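Local coordinates for protein 3',5'-nucleoside bisphosphate phosphatase (Chromobacterium violaceum, PDB 2YB1) that hydrolyses the 3'-phosphate of nucleoside 3',5'-bisphosphates, giving nucleoside 5'-phosphates and orthophosphate, with three manganese ions bound per subunit, at residues A[5-17]-A[242-254]. Sequence-based numbering, arbitrary orientation.
Sequences DLHFHSRTSDGAL and YASSGSDFHAPGE. With MN (manganese (II) ion), chain C; MN (manganese (II) ion), chain B; AMP (adenosine monophosphate), chain E.
Leu17 packs on Phe249 and Pro252 with its two methyl branches. CD2 meets the Phe249 ring at CE1, 3.9 Å away, and CD1 rests against Pro252 CD. Arg25 of helix 19-27 touches all three side chains. Beside them the methyls Ala16 CB and Ala251 CB are pressed to 3.5 Å. Farther along, Phe8 and Phe249 meet through their CB atoms.

The imidazoles of His9 and His250 form an offset stack, with planes at 23° and centroids 4.3 Å apart. Each ring serves a different manganese ion. His7 NE2, His9 NE2 and Asp248 OD1 bind one, and Glu64 also ligates it. The Asp248 side chain extends anti to its backbone N (chi1 -164°), lying alongside His7: CB covers one face of the His7 ring while OD1 reaches the metal. His7 ND1 is hydrogen-bonded to Glu218 OE2. Asp14 OD2 and His250 NE2 bind the second ion, with His39 and both ribose hydroxyls of AMP. Thr135 OG1 is hydrogen-bonded to Asp14 OD2. The ND1 bond to Asp248 O and the NE2 bond to manganese together restrain the His250 ring.

Backbone bonds tie the segments together: Leu6 N to Ser245 O (2.8 Å), His9 N to Phe249 O and Ala16 N to His250 O. One water bridges His9 O, Leu17 N and His250 O. Asp5 grips Ser247 twice: OD1 accepts Ser247 N at 2.9 Å, and the syn lone pair of OD2 takes Ser247 OG at 2.7 Å. His7 N reaches OD1 from the opposite face, closing an Asx turn.

The Leu6 bond joins the ends of strands 4-5 and 242-246, consistent with first and last strands closing a distorted barrel, as in PHP-family folds. The stacked histidines thus hold two manganese ions side by side, and AMP O2' and O3' on the second are consistent with a product-bound site.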
ATOM      1  N   ASP A   5       7.105   0.262 -11.396  1.00  6.75           N
ATOM      2  CA  ASP A   5       6.494  -0.280 -10.190  1.00  5.22           C
ATOM      3  C   ASP A   5       5.999   0.860  -9.299  1.00  6.24           C
ATOM      4  O   ASP A   5       6.806   1.587  -8.707  1.00  4.76           O
ATOM      5  CB  ASP A   5       7.519  -1.153  -9.456  1.00  5.20           C
ATOM      6  CG  ASP A   5       6.914  -1.924  -8.301  1.00  6.31           C
ATOM      7  OD1 ASP A   5       5.720  -1.697  -7.983  1.00  6.49           O
ATOM      8  OD2 ASP A   5       7.636  -2.762  -7.709  1.00  5.68           O
ATOM      9  N   LEU A   6       4.679   0.984  -9.194  1.00  6.46           N
ATOM     10  CA  LEU A   6       4.014   2.041  -8.428  1.00  6.42           C
ATOM     11  C   LEU A   6       3.444   1.642  -7.064  1.00  7.20           C
ATOM     12  O   LEU A   6       2.545   2.330  -6.561  1.00  5.91           O
ATOM     13  CB  LEU A   6       2.989   2.811  -9.281  1.00  3.96           C
ATOM     14  CG  LEU A   6       3.558   3.261 -10.632  1.00  4.93           C
ATOM     15  CD1 LEU A   6       2.531   4.040 -11.444  1.00  5.01           C
ATOM     16  CD2 LEU A   6       4.862   4.064 -10.457  1.00  2.91           C
ATOM     17  N   HIS A   7       3.796   0.456  -6.566  1.00  5.81           N
ATOM     18  CA  HIS A   7       3.375   0.062  -5.219  1.00  5.20           C
ATOM     19  C   HIS A   7       4.410  -0.817  -4.494  1.00  3.68           C
ATOM     20  O   HIS A   7       4.660  -1.933  -4.921  1.00  3.23           O
ATOM     21  CB  HIS A   7       2.042  -0.685  -5.349  1.00  6.56           C
ATOM     22  CG  HIS A   7       1.340  -0.942  -4.055  1.00  7.64           C
ATOM     23  ND1 HIS A   7      -0.038  -0.949  -3.953  1.00  6.71           N
ATOM     24  CD2 HIS A   7       1.808  -1.232  -2.818  1.00  6.80           C
ATOM     25  CE1 HIS A   7      -0.382  -1.218  -2.706  1.00  6.10           C
ATOM     26  NE2 HIS A   7       0.718  -1.391  -1.998  1.00  4.94           N
ATOM     27  N   PHE A   8       4.961  -0.344  -3.382  1.00  2.78           N
ATOM     28  CA  PHE A   8       5.825  -1.179  -2.532  1.00  3.78           C
ATOM     29  C   PHE A   8       6.083  -0.488  -1.197  1.00  4.02           C
ATOM     30  O   PHE A   8       5.750   0.693  -1.035  1.00  4.05           O
ATOM     31  CB  PHE A   8       7.155  -1.563  -3.241  1.00  3.05           C
ATOM     32  CG  PHE A   8       7.930  -0.394  -3.825  1.00  4.08           C
ATOM     33  CD1 PHE A   8       8.881   0.287  -3.060  1.00  2.26           C
ATOM     34  CD2 PHE A   8       7.761  -0.019  -5.162  1.00  3.04           C
ATOM     35  CE1 PHE A   8       9.601   1.366  -3.597  1.00  1.98           C
ATOM     36  CE2 PHE A   8       8.481   1.053  -5.710  1.00  1.82           C
ATOM     37  CZ  PHE A   8       9.410   1.744  -4.923  1.00  2.05           C
ATOM     38  N   HIS A   9       6.731  -1.204  -0.276  1.00  2.15           N
ATOM     39  CA  HIS A   9       6.855  -0.765   1.113  1.00  3.42           C
ATOM     40  C   HIS A   9       8.288  -0.770   1.611  1.00  5.30           C
ATOM     41  O   HIS A   9       9.157  -1.418   1.027  1.00  6.38           O
ATOM     42  CB  HIS A   9       6.010  -1.657   2.028  1.00  5.05           C
ATOM     43  CG  HIS A   9       4.548  -1.554   1.744  1.00  6.28           C
ATOM     44  ND1 HIS A   9       3.719  -0.698   2.431  1.00  5.88           N
ATOM     45  CD2 HIS A   9       3.780  -2.149   0.802  1.00  6.50           C
ATOM     46  CE1 HIS A   9       2.495  -0.781   1.940  1.00  5.39           C
ATOM     47  NE2 HIS A   9       2.504  -1.656   0.952  1.00  5.82           N
ATOM     48  N   SER A  10       8.514  -0.055   2.711  1.00  4.29           N
ATOM     49  CA  SER A  10       9.830   0.031   3.322  1.00  4.22           C
ATOM     50  C   SER A  10       9.641  -0.101   4.821  1.00  6.90           C
ATOM     51  O   SER A  10       8.503  -0.222   5.292  1.00  5.83           O
ATOM     52  CB  SER A  10      10.472   1.386   3.008  1.00  2.79           C
ATOM     53  OG  SER A  10       9.865   2.424   3.769  1.00  5.34           O
ATOM     54  N   ARG A  11      10.744  -0.059   5.572  1.00  4.12           N
ATOM     55  CA  ARG A  11      10.674  -0.136   7.033  1.00  4.10           C
ATOM     56  C   ARG A  11       9.940   1.052   7.653  1.00  5.26           C
ATOM     57  O   ARG A  11       9.606   1.031   8.841  1.00  7.15           O
ATOM     58  CB  ARG A  11      12.075  -0.304   7.643  1.00  6.12           C
ATOM     59  CG  ARG A  11      12.745  -1.616   7.264  1.00  7.35           C
ATOM     60  CD  ARG A  11      14.089  -1.794   7.987  1.00  9.06           C
ATOM     61  NE  ARG A  11      13.872  -2.216   9.366  1.00 13.86           N
ATOM     62  CZ  ARG A  11      13.631  -3.476   9.727  1.00 19.43           C
ATOM     63  NH1 ARG A  11      13.594  -4.440   8.801  1.00 20.28           N
ATOM     64  NH2 ARG A  11      13.430  -3.779  11.010  1.00 18.88           N
ATOM     65  N   THR A  12       9.671   2.085   6.851  1.00  5.56           N
ATOM     66  CA  THR A  12       8.826   3.180   7.326  1.00  5.78           C
ATOM     67  C   THR A  12       7.456   2.643   7.761  1.00  7.86           C
ATOM     68  O   THR A  12       6.892   3.111   8.756  1.00  6.82           O
ATOM     69  CB  THR A  12       8.625   4.301   6.275  1.00  7.78           C
ATOM     70  OG1 THR A  12       9.888   4.888   5.952  1.00  9.72           O
ATOM     71  CG2 THR A  12       7.691   5.402   6.831  1.00  6.16           C
ATOM     72  N   SER A  13       6.902   1.671   7.032  1.00  6.81           N
ATOM     73  CA  SER A  13       5.734   1.020   7.606  1.00  6.20           C
ATOM     74  C   SER A  13       5.906  -0.480   7.839  1.00  4.86           C
ATOM     75  O   SER A  13       6.476  -0.876   8.859  1.00  4.53           O
ATOM     76  CB  SER A  13       4.500   1.276   6.729  1.00  2.79           C
ATOM     77  OG  SER A  13       4.662   0.784   5.397  1.00  6.11           O
ATOM     78  N   ASP A  14       5.484  -1.302   6.880  1.00  4.34           N
ATOM     79  CA  ASP A  14       5.604  -2.760   7.016  1.00  6.33           C
ATOM     80  C   ASP A  14       6.580  -3.516   6.105  1.00  5.58           C
ATOM     81  O   ASP A  14       6.562  -4.748   6.068  1.00  7.35           O
ATOM     82  CB  ASP A  14       4.245  -3.458   7.166  1.00  5.80           C
ATOM     83  CG  ASP A  14       3.457  -3.460   5.891  1.00  5.63           C
ATOM     84  OD1 ASP A  14       3.870  -2.763   4.947  1.00  6.35           O
ATOM     85  OD2 ASP A  14       2.432  -4.160   5.847  1.00  3.81           O
ATOM     86  N   GLY A  15       7.363  -2.794   5.309  1.00  5.57           N
ATOM     87  CA  GLY A  15       8.367  -3.443   4.479  1.00  5.46           C
ATOM     88  C   GLY A  15       9.586  -3.842   5.306  1.00  6.38           C
ATOM     89  O   GLY A  15       9.854  -3.243   6.354  1.00  6.94           O
ATOM     90  N   ALA A  16      10.327  -4.840   4.834  1.00  4.70           N
ATOM     91  CA  ALA A  16      11.540  -5.291   5.519  1.00  6.38           C
ATOM     92  C   ALA A  16      12.796  -4.479   5.172  1.00  6.86           C
ATOM     93  O   ALA A  16      13.789  -4.526   5.900  1.00  6.16           O
ATOM     94  CB  ALA A  16      11.777  -6.772   5.255  1.00  6.10           C
ATOM     95  N   LEU A  17      12.750  -3.732   4.072  1.00  6.03           N
ATOM     96  CA  LEU A  17      13.916  -2.977   3.599  1.00  5.69           C
ATOM     97  C   LEU A  17      13.754  -1.485   3.853  1.00  5.29           C
ATOM     98  O   LEU A  17      12.651  -0.952   3.769  1.00  2.99           O
ATOM     99  CB  LEU A  17      14.110  -3.193   2.090  1.00  7.15           C
ATOM    100  CG  LEU A  17      14.864  -4.428   1.581  1.00 10.32           C
ATOM    101  CD1 LEU A  17      14.468  -5.668   2.327  1.00 13.46           C
ATOM    102  CD2 LEU A  17      14.643  -4.605   0.087  1.00  8.20           C
ATOM    103  N   TYR A 242      -7.904   5.258 -14.818  1.00  5.08           N
ATOM    104  CA  TYR A 242      -6.531   4.998 -15.248  1.00  5.95           C
ATOM    105  C   TYR A 242      -5.951   3.803 -14.497  1.00  6.76           C
ATOM    106  O   TYR A 242      -6.239   3.606 -13.315  1.00  8.80           O
ATOM    107  CB  TYR A 242      -5.661   6.247 -15.026  1.00  4.93           C
ATOM    108  CG  TYR A 242      -6.122   7.386 -15.905  1.00  4.84           C
ATOM    109  CD1 TYR A 242      -5.748   7.444 -17.241  1.00  5.90           C
ATOM    110  CD2 TYR A 242      -6.969   8.376 -15.414  1.00  6.09           C
ATOM    111  CE1 TYR A 242      -6.192   8.464 -18.064  1.00  5.34           C
ATOM    112  CE2 TYR A 242      -7.418   9.412 -16.232  1.00  7.69           C
ATOM    113  CZ  TYR A 242      -7.021   9.446 -17.559  1.00  6.92           C
ATOM    114  OH  TYR A 242      -7.452  10.458 -18.397  1.00  9.47           O
ATOM    115  N   ALA A 243      -5.129   3.016 -15.186  1.00  6.77           N
ATOM    116  CA  ALA A 243      -4.626   1.761 -14.625  1.00  7.12           C
ATOM    117  C   ALA A 243      -3.268   1.955 -13.996  1.00  6.57           C
ATOM    118  O   ALA A 243      -2.372   2.553 -14.589  1.00  5.55           O
ATOM    119  CB  ALA A 243      -4.553   0.677 -15.698  1.00  5.38           C
ATOM    120  N   SER A 244      -3.117   1.421 -12.790  1.00  7.75           N
ATOM    121  CA  SER A 244      -1.849   1.468 -12.099  1.00  6.33           C
ATOM    122  C   SER A 244      -1.289   0.054 -12.009  1.00  6.64           C
ATOM    123  O   SER A 244      -2.025  -0.928 -12.177  1.00  3.29           O
ATOM    124  CB  SER A 244      -2.014   2.048 -10.707  1.00  4.74           C
ATOM    125  OG  SER A 244      -0.744   2.343 -10.184  1.00  5.26           O
ATOM    126  N   SER A 245       0.027  -0.029 -11.808  1.00  4.37           N
ATOM    127  CA  SER A 245       0.733  -1.291 -11.668  1.00  3.59           C
ATOM    128  C   SER A 245       1.678  -1.220 -10.453  1.00  4.51           C
ATOM    129  O   SER A 245       2.415  -0.242 -10.282  1.00  3.19           O
ATOM    130  CB  SER A 245       1.538  -1.557 -12.943  1.00  5.34           C
ATOM    131  OG  SER A 245       0.742  -1.354 -14.111  1.00  5.92           O
ATOM    132  N   GLY A 246       1.641  -2.226  -9.590  1.00  5.04           N
ATOM    133  CA  GLY A 246       2.657  -2.298  -8.554  1.00  9.14           C
ATOM    134  C   GLY A 246       2.826  -3.690  -7.983  1.00 10.39           C
ATOM    135  O   GLY A 246       1.872  -4.457  -7.915  1.00 10.67           O
ATOM    136  N   SER A 247       4.037  -3.986  -7.518  1.00  8.36           N
ATOM    137  CA  SER A 247       4.385  -5.321  -7.046  1.00  7.38           C
ATOM    138  C   SER A 247       3.807  -5.572  -5.662  1.00  9.04           C
ATOM    139  O   SER A 247       3.550  -6.717  -5.281  1.00  8.82           O
ATOM    140  CB  SER A 247       5.908  -5.459  -6.981  1.00  5.78           C
ATOM    141  OG  SER A 247       6.448  -4.536  -6.048  1.00  4.67           O
ATOM    142  N   ASP A 248       3.603  -4.490  -4.911  1.00  7.58           N
ATOM    143  CA  ASP A 248       3.235  -4.594  -3.504  1.00  6.76           C
ATOM    144  C   ASP A 248       4.303  -5.341  -2.723  1.00  4.42           C
ATOM    145  O   ASP A 248       4.006  -6.044  -1.749  1.00  4.40           O
ATOM    146  CB  ASP A 248       1.871  -5.275  -3.324  1.00  8.44           C
ATOM    147  CG  ASP A 248       1.290  -5.057  -1.934  1.00 11.14           C
ATOM    148  OD1 ASP A 248       1.722  -4.108  -1.233  1.00  6.68           O
ATOM    149  OD2 ASP A 248       0.406  -5.845  -1.532  1.00 16.61           O
ATOM    150  N   PHE A 249       5.554  -5.164  -3.136  1.00  3.26           N
ATOM    151  CA  PHE A 249       6.692  -5.785  -2.458  1.00  2.26           C
ATOM    152  C   PHE A 249       6.815  -5.346  -0.990  1.00  3.30           C
ATOM    153  O   PHE A 249       6.692  -4.161  -0.677  1.00  3.24           O
ATOM    154  CB  PHE A 249       7.989  -5.459  -3.220  1.00  3.44           C
ATOM    155  CG  PHE A 249       9.230  -5.990  -2.558  1.00  5.93           C
ATOM    156  CD1 PHE A 249       9.916  -5.221  -1.618  1.00  5.57           C
ATOM    157  CD2 PHE A 249       9.702  -7.256  -2.869  1.00  4.79           C
ATOM    158  CE1 PHE A 249      11.050  -5.708  -1.000  1.00  7.02           C
ATOM    159  CE2 PHE A 249      10.835  -7.747  -2.265  1.00  6.83           C
ATOM    160  CZ  PHE A 249      11.514  -6.974  -1.324  1.00  8.14           C
ATOM    161  N   HIS A 250       7.054  -6.319  -0.103  1.00  3.06           N
ATOM    162  CA  HIS A 250       7.309  -6.089   1.331  1.00  3.65           C
ATOM    163  C   HIS A 250       8.688  -6.605   1.709  1.00  5.34           C
ATOM    164  O   HIS A 250       9.473  -5.910   2.343  1.00  5.02           O
ATOM    165  CB  HIS A 250       6.272  -6.764   2.233  1.00  3.12           C
ATOM    166  CG  HIS A 250       4.950  -6.072   2.261  1.00  6.02           C
ATOM    167  ND1 HIS A 250       4.095  -6.055   1.178  1.00  7.08           N
ATOM    168  CD2 HIS A 250       4.327  -5.382   3.244  1.00  6.18           C
ATOM    169  CE1 HIS A 250       3.003  -5.384   1.494  1.00  7.94           C
ATOM    170  NE2 HIS A 250       3.118  -4.968   2.742  1.00  7.85           N
ATOM    171  N   ALA A 251       8.925  -7.886   1.437  1.00  6.32           N
ATOM    172  CA  ALA A 251      10.198  -8.499   1.814  1.00  8.41           C
ATOM    173  C   ALA A 251      10.632  -9.590   0.840  1.00 11.14           C
ATOM    174  O   ALA A 251       9.799 -10.178   0.149  1.00 11.75           O
ATOM    175  CB  ALA A 251      10.099  -9.059   3.218  1.00  9.07           C
ATOM    176  N   PRO A 252      11.946  -9.862   0.778  1.00 14.78           N
ATOM    177  CA  PRO A 252      12.420 -11.046   0.053  1.00 19.31           C
ATOM    178  C   PRO A 252      11.810 -12.299   0.661  1.00 23.53           C
ATOM    179  O   PRO A 252      11.727 -12.408   1.883  1.00 26.20           O
ATOM    180  CB  PRO A 252      13.930 -11.026   0.305  1.00 19.14           C
ATOM    181  CG  PRO A 252      14.246  -9.583   0.560  1.00 19.75           C
ATOM    182  CD  PRO A 252      13.059  -9.059   1.317  1.00 16.74           C
ATOM    183  N   GLY A 253      11.374 -13.232  -0.174  1.00 26.92           N
ATOM    184  CA  GLY A 253      10.852 -14.484   0.340  1.00 29.41           C
ATOM    185  C   GLY A 253       9.508 -14.348   1.029  1.00 32.12           C
ATOM    186  O   GLY A 253       9.093 -15.249   1.758  1.00 31.79           O
ATOM    187  N   GLU A 254       8.841 -13.211   0.818  1.00 32.10           N
ATOM    188  CA  GLU A 254       7.441 -13.051   1.198  1.00 31.23           C
ATOM    189  C   GLU A 254       6.626 -12.825  -0.067  1.00 35.58           C
ATOM    190  O   GLU A 254       7.059 -12.090  -0.961  1.00 37.52           O
ATOM    191  CB  GLU A 254       7.243 -11.880   2.173  1.00 25.84           C
ATOM    192  CG  GLU A 254       7.757 -12.140   3.586  1.00 20.02           C
ATOM    193  CD  GLU A 254       7.508 -10.976   4.540  1.00 15.28           C
ATOM    194  OE1 GLU A 254       6.736 -10.053   4.203  1.00 13.81           O
ATOM    195  OE2 GLU A 254       8.097 -10.981   5.637  1.00 14.21           O
TER
HETATM  196 MN    MN C1290       0.668  -2.275   0.005  1.00  7.55          MN
HETATM  197 MN    MN B1289       1.432  -3.990   3.930  1.00  8.76          MN
HETATM  198  P   AMP E1292      -2.843  -3.535   9.484  1.00 11.62           P
HETATM  199  O1P AMP E1292      -4.237  -4.124   9.546  1.00 10.81           O
HETATM  200  O2P AMP E1292      -2.904  -2.286   8.630  1.00  9.68           O
HETATM  201  O3P AMP E1292      -2.272  -3.419  10.875  1.00 11.82           O
HETATM  202  O5' AMP E1292      -2.067  -4.677   8.689  1.00 12.93           O
HETATM  203  C5' AMP E1292      -2.409  -4.984   7.348  1.00 12.61           C
HETATM  204  C4' AMP E1292      -1.235  -5.546   6.590  1.00 11.74           C
HETATM  205  O4' AMP E1292      -1.091  -6.951   6.900  1.00 11.81           O
HETATM  206  C3' AMP E1292      -1.356  -5.511   5.073  1.00 11.92           C
HETATM  207  O3' AMP E1292      -0.987  -4.253   4.527  1.00 13.75           O
HETATM  208  C2' AMP E1292      -0.454  -6.657   4.621  1.00  9.66           C
HETATM  209  O2' AMP E1292       0.902  -6.232   4.566  1.00  9.93           O
HETATM  210  C1' AMP E1292      -0.603  -7.653   5.771  1.00 11.04           C
HETATM  211  N9  AMP E1292      -1.556  -8.728   5.443  1.00 13.87           N
HETATM  212  C8  AMP E1292      -2.896  -8.687   5.598  1.00 15.04           C
HETATM  213  N7  AMP E1292      -3.459  -9.855   5.174  1.00 16.54           N
HETATM  214  C5  AMP E1292      -2.467 -10.652   4.729  1.00 17.39           C
HETATM  215  C6  AMP E1292      -2.356 -12.012   4.153  1.00 19.36           C
HETATM  216  N6  AMP E1292      -3.456 -12.775   3.952  1.00 20.41           N
HETATM  217  N1  AMP E1292      -1.118 -12.463   3.835  1.00 19.78           N
HETATM  218  C2  AMP E1292      -0.009 -11.718   4.022  1.00 19.65           C
HETATM  219  N3  AMP E1292      -0.036 -10.474   4.539  1.00 17.34           N
HETATM  220  C4  AMP E1292      -1.213  -9.904   4.906  1.00 15.57           C
HETATM  221  O   HOH W   1      -0.300   1.885  -7.626  1.00  5.31           O
HETATM  222  O   HOH W   2      10.740  -3.363   1.963  1.00  3.56           O